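Local coordinates for protein cryptic loci regulator 2 (Schizosaccharomyces pombe 972h-, PDB 5IKJ) that promotes transcriptional silencing upstream of histone deacetylases and is required for nucleosome positioning at heterochromatic loci and for the silencing function of the SHREC complex, at residues A[172-177]-A[206-211]; A[19-24]-A[190-195]; A[15-20]-A[146-151]. All blocks are in the same frame, centred on the assembly; numbering follows the deposited sequence.

Contact 1. Residues A[172-177]-A[206-211]; sequences YGHPSG and CVLCSG. With ZN (zinc ion), chain C.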
ATOM      1  N   TYR A 172     -25.611  13.101 -18.489  1.00 57.50           N
ATOM      2  CA  TYR A 172     -24.938  13.898 -19.504  1.00 52.57           C
ATOM      3  C   TYR A 172     -24.131  15.015 -18.849  1.00 57.54           C
ATOM      4  O   TYR A 172     -24.321  15.351 -17.678  1.00 53.78           O
ATOM      5  CB  TYR A 172     -25.946  14.496 -20.487  1.00 57.13           C
ATOM      6  CG  TYR A 172     -26.486  13.519 -21.512  1.00 59.88           C
ATOM      7  CD1 TYR A 172     -27.556  12.685 -21.212  1.00 58.08           C
ATOM      8  CD2 TYR A 172     -25.938  13.446 -22.786  1.00 62.64           C
ATOM      9  CE1 TYR A 172     -28.057  11.798 -22.151  1.00 57.98           C
ATOM     10  CE2 TYR A 172     -26.431  12.562 -23.730  1.00 58.42           C
ATOM     11  CZ  TYR A 172     -27.491  11.741 -23.406  1.00 61.00           C
ATOM     12  OH  TYR A 172     -27.986  10.862 -24.341  1.00 66.71           O
ATOM     13  N   GLY A 173     -23.220  15.595 -19.630  1.00 53.50           N
ATOM     14  CA  GLY A 173     -22.374  16.669 -19.148  1.00 52.98           C
ATOM     15  C   GLY A 173     -20.924  16.513 -19.554  1.00 64.09           C
ATOM     16  O   GLY A 173     -20.186  17.498 -19.637  1.00 56.15           O
ATOM     17  N   HIS A 174     -20.507  15.280 -19.818  1.00 61.38           N
ATOM     18  CA  HIS A 174     -19.115  15.026 -20.152  1.00 49.57           C
ATOM     19  C   HIS A 174     -18.749  15.750 -21.447  1.00 45.38           C
ATOM     20  O   HIS A 174     -19.548  15.773 -22.391  1.00 54.89           O
ATOM     21  CB  HIS A 174     -18.870  13.523 -20.298  1.00 53.93           C
ATOM     22  CG  HIS A 174     -17.423  13.149 -20.371  1.00 42.38           C
ATOM     23  ND1 HIS A 174     -16.731  13.079 -21.560  1.00 48.89           N
ATOM     24  CD2 HIS A 174     -16.537  12.823 -19.401  1.00 49.89           C
ATOM     25  CE1 HIS A 174     -15.481  12.725 -21.320  1.00 47.06           C
ATOM     26  NE2 HIS A 174     -15.338  12.564 -20.017  1.00 51.59           N
ATOM     27  N   PRO A 175     -17.557  16.353 -21.530  1.00 49.68           N
ATOM     28  CA  PRO A 175     -17.216  17.139 -22.728  1.00 49.07           C
ATOM     29  C   PRO A 175     -17.357  16.383 -24.039  1.00 50.44           C
ATOM     30  O   PRO A 175     -17.594  17.010 -25.081  1.00 56.02           O
ATOM     31  CB  PRO A 175     -15.757  17.544 -22.471  1.00 52.00           C
ATOM     32  CG  PRO A 175     -15.617  17.537 -20.995  1.00 52.75           C
ATOM     33  CD  PRO A 175     -16.507  16.438 -20.499  1.00 57.83           C
ATOM     34  N   SER A 176     -17.213  15.057 -24.032  1.00 51.35           N
ATOM     35  CA  SER A 176     -17.330  14.289 -25.266  1.00 47.23           C
ATOM     36  C   SER A 176     -18.738  14.324 -25.846  1.00 48.55           C
ATOM     37  O   SER A 176     -18.925  13.915 -26.998  1.00 52.49           O
ATOM     38  CB  SER A 176     -16.916  12.836 -25.023  1.00 51.92           C
ATOM     39  OG  SER A 176     -17.855  12.165 -24.200  1.00 49.21           O
ATOM     40  N   GLY A 177     -19.723  14.800 -25.087  1.00 47.63           N
ATOM     41  CA  GLY A 177     -21.100  14.783 -25.527  1.00 53.06           C
ATOM     42  C   GLY A 177     -21.826  13.481 -25.277  1.00 58.21           C
ATOM     43  O   GLY A 177     -23.006  13.372 -25.635  1.00 57.32           O
ATOM     44  N   CYS A 206     -12.169   6.558 -16.502  1.00 56.49           N
ATOM     45  CA  CYS A 206     -13.554   6.369 -16.899  1.00 53.62           C
ATOM     46  C   CYS A 206     -13.646   6.031 -18.385  1.00 53.44           C
ATOM     47  O   CYS A 206     -12.718   6.259 -19.163  1.00 54.97           O
ATOM     48  CB  CYS A 206     -14.381   7.617 -16.588  1.00 46.69           C
ATOM     49  SG  CYS A 206     -14.530   8.787 -17.958  1.00 56.10           S
ATOM     50  N   VAL A 207     -14.804   5.494 -18.776  1.00 58.75           N
ATOM     51  CA  VAL A 207     -14.961   4.958 -20.124  1.00 55.88           C
ATOM     52  C   VAL A 207     -14.911   6.069 -21.163  1.00 57.48           C
ATOM     53  O   VAL A 207     -14.447   5.853 -22.289  1.00 59.96           O
ATOM     54  CB  VAL A 207     -16.275   4.159 -20.240  1.00 58.61           C
ATOM     55  CG1 VAL A 207     -16.283   3.343 -21.528  1.00 72.53           C
ATOM     56  CG2 VAL A 207     -16.476   3.249 -19.034  1.00 80.51           C
ATOM     57  N   LEU A 208     -15.381   7.269 -20.816  1.00 54.48           N
ATOM     58  CA  LEU A 208     -15.497   8.332 -21.807  1.00 56.39           C
ATOM     59  C   LEU A 208     -14.177   9.057 -22.037  1.00 46.98           C
ATOM     60  O   LEU A 208     -13.973   9.628 -23.114  1.00 52.01           O
ATOM     61  CB  LEU A 208     -16.583   9.323 -21.382  1.00 55.18           C
ATOM     62  CG  LEU A 208     -17.998   8.746 -21.259  1.00 51.69           C
ATOM     63  CD1 LEU A 208     -18.984   9.836 -20.863  1.00 56.35           C
ATOM     64  CD2 LEU A 208     -18.450   8.073 -22.549  1.00 54.09           C
ATOM     65  N   CYS A 209     -13.275   9.047 -21.057  1.00 42.86           N
ATOM     66  CA  CYS A 209     -11.946   9.614 -21.250  1.00 48.35           C
ATOM     67  C   CYS A 209     -10.943   8.589 -21.756  1.00 56.45           C
ATOM     68  O   CYS A 209      -9.982   8.961 -22.439  1.00 53.81           O
ATOM     69  CB  CYS A 209     -11.424  10.211 -19.938  1.00 53.49           C
ATOM     70  SG  CYS A 209     -12.525  11.422 -19.169  1.00 54.79           S
ATOM     71  N   SER A 210     -11.147   7.306 -21.444  1.00 56.64           N
ATOM     72  CA  SER A 210     -10.169   6.271 -21.741  1.00 58.18           C
ATOM     73  C   SER A 210     -10.595   5.306 -22.836  1.00 52.94           C
ATOM     74  O   SER A 210      -9.733   4.635 -23.409  1.00 60.80           O
ATOM     75  CB  SER A 210      -9.857   5.464 -20.472  1.00 53.26           C
ATOM     76  OG  SER A 210      -9.235   6.278 -19.494  1.00 78.18           O
ATOM     77  N   GLY A 211     -11.886   5.218 -23.143  1.00 58.43           N
ATOM     78  CA  GLY A 211     -12.362   4.260 -24.121  1.00 62.80           C
ATOM     79  C   GLY A 211     -11.872   2.850 -23.858  1.00 58.46           C
ATOM     80  O   GLY A 211     -12.171   2.269 -22.812  1.00 58.19           O
TER
HETATM   81 ZN    ZN C 601     -13.215  10.568 -17.082  1.00 47.72          ZN

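Contact 2. Residues A[19-24]-A[190-195]; sequences WSDGRS and LYWLIS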
ATOM      1  N   TRP A  19     -14.592  21.647  -8.427  1.00 53.36           N
ATOM      2  CA  TRP A  19     -14.595  22.052  -9.825  1.00 56.45           C
ATOM      3  C   TRP A  19     -15.274  20.973 -10.659  1.00 54.90           C
ATOM      4  O   TRP A  19     -15.436  19.830 -10.225  1.00 58.24           O
ATOM      5  CB  TRP A  19     -13.171  22.308 -10.341  1.00 50.52           C
ATOM      6  CG  TRP A  19     -12.485  21.085 -10.865  1.00 56.41           C
ATOM      7  CD1 TRP A  19     -11.905  20.090 -10.133  1.00 56.07           C
ATOM      8  CD2 TRP A  19     -12.298  20.732 -12.241  1.00 48.62           C
ATOM      9  NE1 TRP A  19     -11.373  19.137 -10.969  1.00 59.07           N
ATOM     10  CE2 TRP A  19     -11.601  19.508 -12.267  1.00 52.02           C
ATOM     11  CE3 TRP A  19     -12.656  21.330 -13.452  1.00 51.65           C
ATOM     12  CZ2 TRP A  19     -11.254  18.873 -13.458  1.00 56.78           C
ATOM     13  CZ3 TRP A  19     -12.311  20.698 -14.633  1.00 49.79           C
ATOM     14  CH2 TRP A  19     -11.618  19.483 -14.627  1.00 50.42           C
ATOM     15  N   SER A  20     -15.665  21.354 -11.874  1.00 47.62           N
ATOM     16  CA  SER A  20     -16.389  20.458 -12.763  1.00 58.42           C
ATOM     17  C   SER A  20     -16.063  20.800 -14.209  1.00 52.82           C
ATOM     18  O   SER A  20     -16.000  21.974 -14.579  1.00 48.12           O
ATOM     19  CB  SER A  20     -17.904  20.552 -12.536  1.00 69.63           C
ATOM     20  OG  SER A  20     -18.617  19.995 -13.626  1.00 55.31           O
ATOM     21  N   ASP A  21     -15.857  19.762 -15.019  1.00 48.67           N
ATOM     22  CA  ASP A  21     -15.674  19.908 -16.455  1.00 48.23           C
ATOM     23  C   ASP A  21     -16.989  19.821 -17.220  1.00 52.39           C
ATOM     24  O   ASP A  21     -16.975  19.808 -18.456  1.00 54.87           O
ATOM     25  CB  ASP A  21     -14.708  18.838 -16.972  1.00 50.88           C
ATOM     26  CG  ASP A  21     -15.294  17.440 -16.902  1.00 63.00           C
ATOM     27  OD1 ASP A  21     -16.184  17.206 -16.055  1.00 58.98           O
ATOM     28  OD2 ASP A  21     -14.869  16.575 -17.694  1.00 54.47           O
ATOM     29  N   GLY A  22     -18.118  19.767 -16.517  1.00 49.53           N
ATOM     30  CA  GLY A  22     -19.391  19.581 -17.186  1.00 55.74           C
ATOM     31  C   GLY A  22     -19.703  20.709 -18.149  1.00 56.71           C
ATOM     32  O   GLY A  22     -19.332  21.865 -17.935  1.00 60.43           O
ATOM     33  N   ARG A  23     -20.400  20.360 -19.230  1.00 53.55           N
ATOM     34  CA  ARG A  23     -20.821  21.320 -20.242  1.00 57.16           C
ATOM     35  C   ARG A  23     -22.326  21.201 -20.421  1.00 65.55           C
ATOM     36  O   ARG A  23     -22.826  20.143 -20.818  1.00 58.20           O
ATOM     37  CB  ARG A  23     -20.097  21.083 -21.571  1.00 64.02           C
ATOM     38  CG  ARG A  23     -18.588  21.224 -21.472  1.00 66.89           C
ATOM     39  CD  ARG A  23     -17.938  21.461 -22.828  1.00 71.16           C
ATOM     40  NE  ARG A  23     -17.595  22.869 -23.027  1.00 96.30           N
ATOM     41  CZ  ARG A  23     -18.144  23.682 -23.928  1.00102.58           C
ATOM     42  NH1 ARG A  23     -19.081  23.250 -24.764  1.00 93.60           N
ATOM     43  NH2 ARG A  23     -17.744  24.944 -24.001  1.00104.56           N
ATOM     44  N   SER A  24     -23.044  22.286 -20.124  1.00 67.27           N
ATOM     45  CA  SER A  24     -24.500  22.265 -20.210  1.00 72.50           C
ATOM     46  C   SER A  24     -24.981  21.918 -21.613  1.00 67.27           C
ATOM     47  O   SER A  24     -26.041  21.302 -21.768  1.00 69.68           O
ATOM     48  CB  SER A  24     -25.065  23.619 -19.782  1.00 73.98           C
ATOM     49  OG  SER A  24     -24.643  24.648 -20.661  1.00 64.45           O
ATOM     50  N   LEU A 190     -16.106  10.908 -11.705  1.00 57.10           N
ATOM     51  CA  LEU A 190     -16.303  11.656 -10.468  1.00 56.37           C
ATOM     52  C   LEU A 190     -15.051  11.616  -9.603  1.00 50.30           C
ATOM     53  O   LEU A 190     -14.631  12.642  -9.053  1.00 52.30           O
ATOM     54  CB  LEU A 190     -17.495  11.090  -9.695  1.00 55.02           C
ATOM     55  CG  LEU A 190     -17.788  11.753  -8.345  1.00 55.98           C
ATOM     56  CD1 LEU A 190     -18.149  13.219  -8.528  1.00 59.37           C
ATOM     57  CD2 LEU A 190     -18.892  11.017  -7.601  1.00 60.26           C
ATOM     58  N   TYR A 191     -14.446  10.436  -9.466  1.00 51.17           N
ATOM     59  CA  TYR A 191     -13.254  10.296  -8.640  1.00 54.03           C
ATOM     60  C   TYR A 191     -12.084  11.083  -9.220  1.00 55.97           C
ATOM     61  O   TYR A 191     -11.266  11.630  -8.474  1.00 52.53           O
ATOM     62  CB  TYR A 191     -12.904   8.815  -8.504  1.00 49.21           C
ATOM     63  CG  TYR A 191     -11.639   8.537  -7.731  1.00 62.47           C
ATOM     64  CD1 TYR A 191     -11.630   8.561  -6.342  1.00 67.08           C
ATOM     65  CD2 TYR A 191     -10.457   8.232  -8.390  1.00 61.25           C
ATOM     66  CE1 TYR A 191     -10.475   8.299  -5.633  1.00 65.11           C
ATOM     67  CE2 TYR A 191      -9.299   7.967  -7.690  1.00 63.96           C
ATOM     68  CZ  TYR A 191      -9.314   8.002  -6.313  1.00 68.70           C
ATOM     69  OH  TYR A 191      -8.159   7.741  -5.612  1.00 84.60           O
ATOM     70  N   TRP A 192     -11.992  11.153 -10.550  1.00 50.91           N
ATOM     71  CA  TRP A 192     -10.950  11.956 -11.182  1.00 44.67           C
ATOM     72  C   TRP A 192     -11.167  13.442 -10.930  1.00 58.83           C
ATOM     73  O   TRP A 192     -10.203  14.196 -10.763  1.00 57.44           O
ATOM     74  CB  TRP A 192     -10.915  11.667 -12.682  1.00 46.44           C
ATOM     75  CG  TRP A 192     -10.012  12.575 -13.456  1.00 59.15           C
ATOM     76  CD1 TRP A 192      -8.658  12.469 -13.586  1.00 53.33           C
ATOM     77  CD2 TRP A 192     -10.399  13.725 -14.218  1.00 56.17           C
ATOM     78  NE1 TRP A 192      -8.178  13.484 -14.377  1.00 58.99           N
ATOM     79  CE2 TRP A 192      -9.227  14.269 -14.778  1.00 57.51           C
ATOM     80  CE3 TRP A 192     -11.624  14.349 -14.478  1.00 54.95           C
ATOM     81  CZ2 TRP A 192      -9.241  15.407 -15.582  1.00 52.25           C
ATOM     82  CZ3 TRP A 192     -11.636  15.479 -15.276  1.00 54.22           C
ATOM     83  CH2 TRP A 192     -10.452  15.996 -15.819  1.00 55.38           C
ATOM     84  N   LEU A 193     -12.428  13.882 -10.898  1.00 49.23           N
ATOM     85  CA  LEU A 193     -12.714  15.300 -10.705  1.00 52.04           C
ATOM     86  C   LEU A 193     -12.237  15.785  -9.343  1.00 48.34           C
ATOM     87  O   LEU A 193     -11.764  16.919  -9.213  1.00 52.70           O
ATOM     88  CB  LEU A 193     -14.212  15.561 -10.864  1.00 51.57           C
ATOM     89  CG  LEU A 193     -14.747  15.664 -12.294  1.00 58.22           C
ATOM     90  CD1 LEU A 193     -16.266  15.735 -12.278  1.00 53.86           C
ATOM     91  CD2 LEU A 193     -14.163  16.876 -13.009  1.00 51.99           C
ATOM     92  N   ILE A 194     -12.349  14.943  -8.315  1.00 48.07           N
ATOM     93  CA  ILE A 194     -11.970  15.359  -6.970  1.00 52.04           C
ATOM     94  C   ILE A 194     -10.529  15.005  -6.618  1.00 59.11           C
ATOM     95  O   ILE A 194      -9.992  15.551  -5.642  1.00 58.72           O
ATOM     96  CB  ILE A 194     -12.912  14.750  -5.917  1.00 62.49           C
ATOM     97  CG1 ILE A 194     -12.803  13.232  -5.912  1.00 62.73           C
ATOM     98  CG2 ILE A 194     -14.351  15.178  -6.166  1.00 56.19           C
ATOM     99  CD1 ILE A 194     -11.894  12.695  -4.848  1.00 66.25           C
ATOM    100  N   SER A 195      -9.887  14.114  -7.375  1.00 58.70           N
ATOM    101  CA  SER A 195      -8.549  13.632  -7.045  1.00 56.14           C
ATOM    102  C   SER A 195      -7.452  14.292  -7.873  1.00 53.29           C
ATOM    103  O   SER A 195      -6.447  14.744  -7.316  1.00 61.47           O
ATOM    104  CB  SER A 195      -8.480  12.111  -7.215  1.00 52.58           C
ATOM    105  OG  SER A 195      -9.119  11.450  -6.137  1.00 78.98           O
TER

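Contact 3. Residues A[15-20]-A[146-151]; sequences ITCVWS and SLPTNY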
ATOM      1  N   ILE A  15     -21.164  15.906   0.367  1.00 69.70           N
ATOM      2  CA  ILE A  15     -19.973  16.127  -0.448  1.00 58.62           C
ATOM      3  C   ILE A  15     -20.322  17.041  -1.613  1.00 53.58           C
ATOM      4  O   ILE A  15     -21.371  16.887  -2.249  1.00 56.61           O
ATOM      5  CB  ILE A  15     -19.398  14.787  -0.951  1.00 53.49           C
ATOM      6  CG1 ILE A  15     -18.863  13.962   0.223  1.00 56.59           C
ATOM      7  CG2 ILE A  15     -18.289  15.018  -1.976  1.00 51.75           C
ATOM      8  CD1 ILE A  15     -18.570  12.516  -0.125  1.00 67.19           C
ATOM      9  N   THR A  16     -19.435  17.996  -1.895  1.00 57.34           N
ATOM     10  CA  THR A  16     -19.568  18.887  -3.039  1.00 52.12           C
ATOM     11  C   THR A  16     -18.268  18.886  -3.832  1.00 61.11           C
ATOM     12  O   THR A  16     -17.178  18.764  -3.268  1.00 57.27           O
ATOM     13  CB  THR A  16     -19.905  20.324  -2.611  1.00 57.14           C
ATOM     14  OG1 THR A  16     -20.998  20.309  -1.685  1.00 64.51           O
ATOM     15  CG2 THR A  16     -20.284  21.175  -3.818  1.00 51.77           C
ATOM     16  N   CYS A  17     -18.395  19.022  -5.149  1.00 60.68           N
ATOM     17  CA  CYS A  17     -17.232  19.084  -6.024  1.00 50.62           C
ATOM     18  C   CYS A  17     -16.704  20.511  -6.095  1.00 60.73           C
ATOM     19  O   CYS A  17     -17.472  21.456  -6.298  1.00 68.95           O
ATOM     20  CB  CYS A  17     -17.588  18.589  -7.425  1.00 50.84           C
ATOM     21  SG  CYS A  17     -17.841  16.811  -7.537  1.00 64.88           S
ATOM     22  N   VAL A  18     -15.389  20.662  -5.931  1.00 59.98           N
ATOM     23  CA  VAL A  18     -14.777  21.985  -6.014  1.00 50.56           C
ATOM     24  C   VAL A  18     -14.834  22.512  -7.443  1.00 55.08           C
ATOM     25  O   VAL A  18     -15.089  23.701  -7.669  1.00 63.81           O
ATOM     26  CB  VAL A  18     -13.333  21.931  -5.482  1.00 63.49           C
ATOM     27  CG1 VAL A  18     -12.576  23.212  -5.819  1.00 68.37           C
ATOM     28  CG2 VAL A  18     -13.339  21.706  -3.977  1.00 57.80           C
ATOM     29  N   TRP A  19     -14.592  21.647  -8.427  1.00 53.36           N
ATOM     30  CA  TRP A  19     -14.595  22.052  -9.825  1.00 56.45           C
ATOM     31  C   TRP A  19     -15.274  20.973 -10.659  1.00 54.90           C
ATOM     32  O   TRP A  19     -15.436  19.830 -10.225  1.00 58.24           O
ATOM     33  CB  TRP A  19     -13.171  22.308 -10.341  1.00 50.52           C
ATOM     34  CG  TRP A  19     -12.485  21.085 -10.865  1.00 56.41           C
ATOM     35  CD1 TRP A  19     -11.905  20.090 -10.133  1.00 56.07           C
ATOM     36  CD2 TRP A  19     -12.298  20.732 -12.241  1.00 48.62           C
ATOM     37  NE1 TRP A  19     -11.373  19.137 -10.969  1.00 59.07           N
ATOM     38  CE2 TRP A  19     -11.601  19.508 -12.267  1.00 52.02           C
ATOM     39  CE3 TRP A  19     -12.656  21.330 -13.452  1.00 51.65           C
ATOM     40  CZ2 TRP A  19     -11.254  18.873 -13.458  1.00 56.78           C
ATOM     41  CZ3 TRP A  19     -12.311  20.698 -14.633  1.00 49.79           C
ATOM     42  CH2 TRP A  19     -11.618  19.483 -14.627  1.00 50.42           C
ATOM     43  N   SER A  20     -15.665  21.354 -11.874  1.00 47.62           N
ATOM     44  CA  SER A  20     -16.389  20.458 -12.763  1.00 58.42           C
ATOM     45  C   SER A  20     -16.063  20.800 -14.209  1.00 52.82           C
ATOM     46  O   SER A  20     -16.000  21.974 -14.579  1.00 48.12           O
ATOM     47  CB  SER A  20     -17.904  20.552 -12.536  1.00 69.63           C
ATOM     48  OG  SER A  20     -18.617  19.995 -13.626  1.00 55.31           O
ATOM     49  N   SER A 146     -24.819  17.635  -4.226  1.00 60.21           N
ATOM     50  CA  SER A 146     -25.258  18.100  -5.531  1.00 58.89           C
ATOM     51  C   SER A 146     -24.405  17.431  -6.596  1.00 61.68           C
ATOM     52  O   SER A 146     -23.231  17.129  -6.368  1.00 73.32           O
ATOM     53  CB  SER A 146     -25.148  19.624  -5.639  1.00 58.17           C
ATOM     54  OG  SER A 146     -25.344  20.058  -6.973  1.00 67.44           O
ATOM     55  N   LEU A 147     -25.007  17.201  -7.758  1.00 64.52           N
ATOM     56  CA  LEU A 147     -24.243  16.701  -8.886  1.00 68.29           C
ATOM     57  C   LEU A 147     -23.244  17.764  -9.340  1.00 67.35           C
ATOM     58  O   LEU A 147     -23.478  18.963  -9.158  1.00 68.84           O
ATOM     59  CB  LEU A 147     -25.165  16.332 -10.043  1.00 59.21           C
ATOM     60  CG  LEU A 147     -25.971  15.041  -9.891  1.00 65.01           C
ATOM     61  CD1 LEU A 147     -27.046  14.974 -10.963  1.00 64.36           C
ATOM     62  CD2 LEU A 147     -25.066  13.819  -9.964  1.00 56.70           C
ATOM     63  N   PRO A 148     -22.121  17.356  -9.926  1.00 70.19           N
ATOM     64  CA  PRO A 148     -21.153  18.349 -10.406  1.00 60.15           C
ATOM     65  C   PRO A 148     -21.815  19.317 -11.374  1.00 59.54           C
ATOM     66  O   PRO A 148     -22.646  18.930 -12.196  1.00 62.78           O
ATOM     67  CB  PRO A 148     -20.077  17.502 -11.097  1.00 62.89           C
ATOM     68  CG  PRO A 148     -20.259  16.119 -10.560  1.00 66.50           C
ATOM     69  CD  PRO A 148     -21.708  15.978 -10.241  1.00 63.90           C
ATOM     70  N   THR A 149     -21.450  20.594 -11.250  1.00 58.25           N
ATOM     71  CA  THR A 149     -22.029  21.642 -12.081  1.00 58.35           C
ATOM     72  C   THR A 149     -22.083  21.212 -13.541  1.00 58.33           C
ATOM     73  O   THR A 149     -21.126  20.649 -14.075  1.00 55.33           O
ATOM     74  CB  THR A 149     -21.211  22.932 -11.941  1.00 59.06           C
ATOM     75  OG1 THR A 149     -21.320  23.421 -10.598  1.00 62.91           O
ATOM     76  CG2 THR A 149     -21.699  24.010 -12.910  1.00 53.54           C
ATOM     77  N   ASN A 150     -23.227  21.471 -14.173  1.00 55.58           N
ATOM     78  CA  ASN A 150     -23.495  21.243 -15.596  1.00 57.90           C
ATOM     79  C   ASN A 150     -23.718  19.777 -15.946  1.00 61.86           C
ATOM     80  O   ASN A 150     -23.764  19.446 -17.141  1.00 64.32           O
ATOM     81  CB  ASN A 150     -22.382  21.802 -16.490  1.00 59.94           C
ATOM     82  CG  ASN A 150     -22.434  23.312 -16.604  1.00 75.29           C
ATOM     83  OD1 ASN A 150     -23.017  23.990 -15.760  1.00 84.25           O
ATOM     84  ND2 ASN A 150     -21.832  23.846 -17.661  1.00 76.04           N
ATOM     85  N   TYR A 151     -23.865  18.888 -14.967  1.00 52.24           N
ATOM     86  CA  TYR A 151     -24.266  17.511 -15.224  1.00 61.24           C
ATOM     87  C   TYR A 151     -25.760  17.356 -14.965  1.00 64.02           C
ATOM     88  O   TYR A 151     -26.298  17.924 -14.010  1.00 66.15           O
ATOM     89  CB  TYR A 151     -23.478  16.529 -14.353  1.00 58.63           C
ATOM     90  CG  TYR A 151     -22.099  16.204 -14.890  1.00 64.27           C
ATOM     91  CD1 TYR A 151     -21.023  17.051 -14.660  1.00 65.10           C
ATOM     92  CD2 TYR A 151     -21.876  15.048 -15.628  1.00 58.66           C
ATOM     93  CE1 TYR A 151     -19.764  16.757 -15.150  1.00 58.17           C
ATOM     94  CE2 TYR A 151     -20.619  14.744 -16.121  1.00 54.97           C
ATOM     95  CZ  TYR A 151     -19.567  15.603 -15.880  1.00 63.85           C
ATOM     96  OH  TYR A 151     -18.313  15.309 -16.368  1.00 52.85           O
TER
HETATM   97  O   HOH W   1     -20.629  18.768  -6.508  1.00 59.87           O

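Contact 1. Residues A[172-177]-A[206-211]
His174 meets Cys209 and Leu208 with two different parts of its imidazole. The polar contact is the bond from NE2 to the Cys209 sulfur, 3.2 Å from NE2 to SG and fairly straight at 161°; the sulfur lies almost in the ring plane, at the edge. The ring reaches it because CG stands anti to the backbone N (chi1 -169°). The other nitrogen, ND1, accepts from Ser176 N and pairs with Ser176 OG, 3.0 Å from ND1 to OG, inside the type I turn from His174 to Gly177, so both ring nitrogens are engaged, which probably fixes the flip of the ring.

The apolar contact is a CH-pi one: Leu208 CB sits over the ring centre, 3.7 Å from the centroid, while Leu208 CD1 covers CB and CG of His174. Pro175 CD lies against the opposite face. Replacing His174 by a phenylalanine would probably cost the Cys209 sulfur its second-shell donor and leave Ser176 N without its acceptor.

Metal bonds make the third kind. Cys206 SG and Cys209 SG each bind zinc at 2.4 Å, and His189 and Cys204 complete the site. Cys206 is also the N-cap of helix 207-210. The two thiolates of this contact each receive an N-H, Cys206 from the Cys209 backbone and Cys209 from His174, which probably tempers their negative charge and steadies them on the zinc.

Contact 2. Residues A[19-24]-A[190-195]
Trp19 lies against the end of helix 183-195, where Leu193 and Trp192 receive it. The tight part is centred on Leu193. Its CD2 methyl stands over one face of the indole, toward the rim of the six-membered ring, 3.6 Å from Trp19 CZ2, and the two side chains meet at about a right angle. At the ring edge Trp192 CH2 comes within 3.8 Å of Trp19 CZ2; the two six-membered rings are inclined at 68°, an oblique pairing. The indole swings to the helix because chi1 of Trp19 is 87°, with CG between the backbone N and the carbonyl carbon. NE1 then makes a weak, bent hydrogen bond to the Leu193 carbonyl, 2.9 Å from NE1 to O but only 122° at the hydrogen. That carbonyl also takes a weak bond from a polar side chain of another protein chain, and Arg199 makes a cation-pi contact with Trp19.

The looser part is at Asp21. Its carboxylate only brushes the helix, OD1 lying 3.7 Å from Leu193 CD2 and OD2 4.2 Å from Trp192 CZ3. Its real partners are the Tyr151 hydroxyl, bonded to OD1, and His189 NE2, bonded to OD2. The ST turn around Asp21, in which Ser20 OG accepts from Gly22 N while donating to Thr149 O, carries the chain away from the helix toward the exposed Arg23 and Ser24. Since His189 binds the zinc through ND1, Asp21 forms the carboxylate-histidine-metal relay familiar from zinc sites, a second-shell acid that probably orients the ligand ring.

Contact 3. Residues A[15-20]-A[146-151]
Ser20 OG donates to the carbonyl of Thr149 across a short 2.6 Å between OG and O, approaching in the carbonyl plane on a lone pair with a C=O...O angle of 141°. The hydroxyl gets there by lying anti to the backbone N (chi1 163°). The same oxygen stands at the edge of the Tyr151 ring, 3.8 Å from CE1, and equally near Pro148 CB, while the CB atoms of Ser20 and Thr149 touch alongside. Nearer the strand, the Cys17 sulfur rests on the proline ring, 3.9 Å from SG to Pro148 CG. Ser20 thus meets Pro148 at CB and Cys17 meets it at CG.

A water links the backbones next: it accepts from Cys17 N at 2.6 Å and donates to Ser146 O at 3.1 Å. It follows the short parallel pairing of strands 14-17 and 143-144, continuing the link where 143-144 has ended as a strand and Cys17 closes strand 14-17. Strand 14-17 also forms an antiparallel ladder with another protein chain through Ile15 and Thr16.

Further out, the type II turn from Pro148 to Tyr151, closed by Tyr151 N to Pro148 O at 3.0 Å, presents the Thr149 carbonyl to Ser20. Phe186 of helix 183-195 packs on Pro148, and Leu190 and Ile194 of the same helix cover Cys17. Leu171 of strand 168-172 and His189 of helix 183-195 both touch Tyr151.

How the contacts relate
The three contacts lie at increasing distance from the zinc site. Contact 1 supplies two of the four ligands, the side chain of Trp192 in contact 2 comes within about 5 Å of the ion, and the Tyr151 side chain of contact 3 stands about 7 Å from it. Contacts 2 and 3 share Trp19 and Ser20, their centres 7 Å apart. The centre of contact 1 lies 11 Å from that of contact 2 and 16 Å from that of contact 3. Arg23 N probably bonds to Gly173 O (2.9 Å), and Pro175 CD packs on Asp21 OD2. Tyr151 also lies against the backbone of 172-174, so segment 19-24 and the turn 148-151 back the 172-177 loop, whose His174 bonds to a zinc ligand.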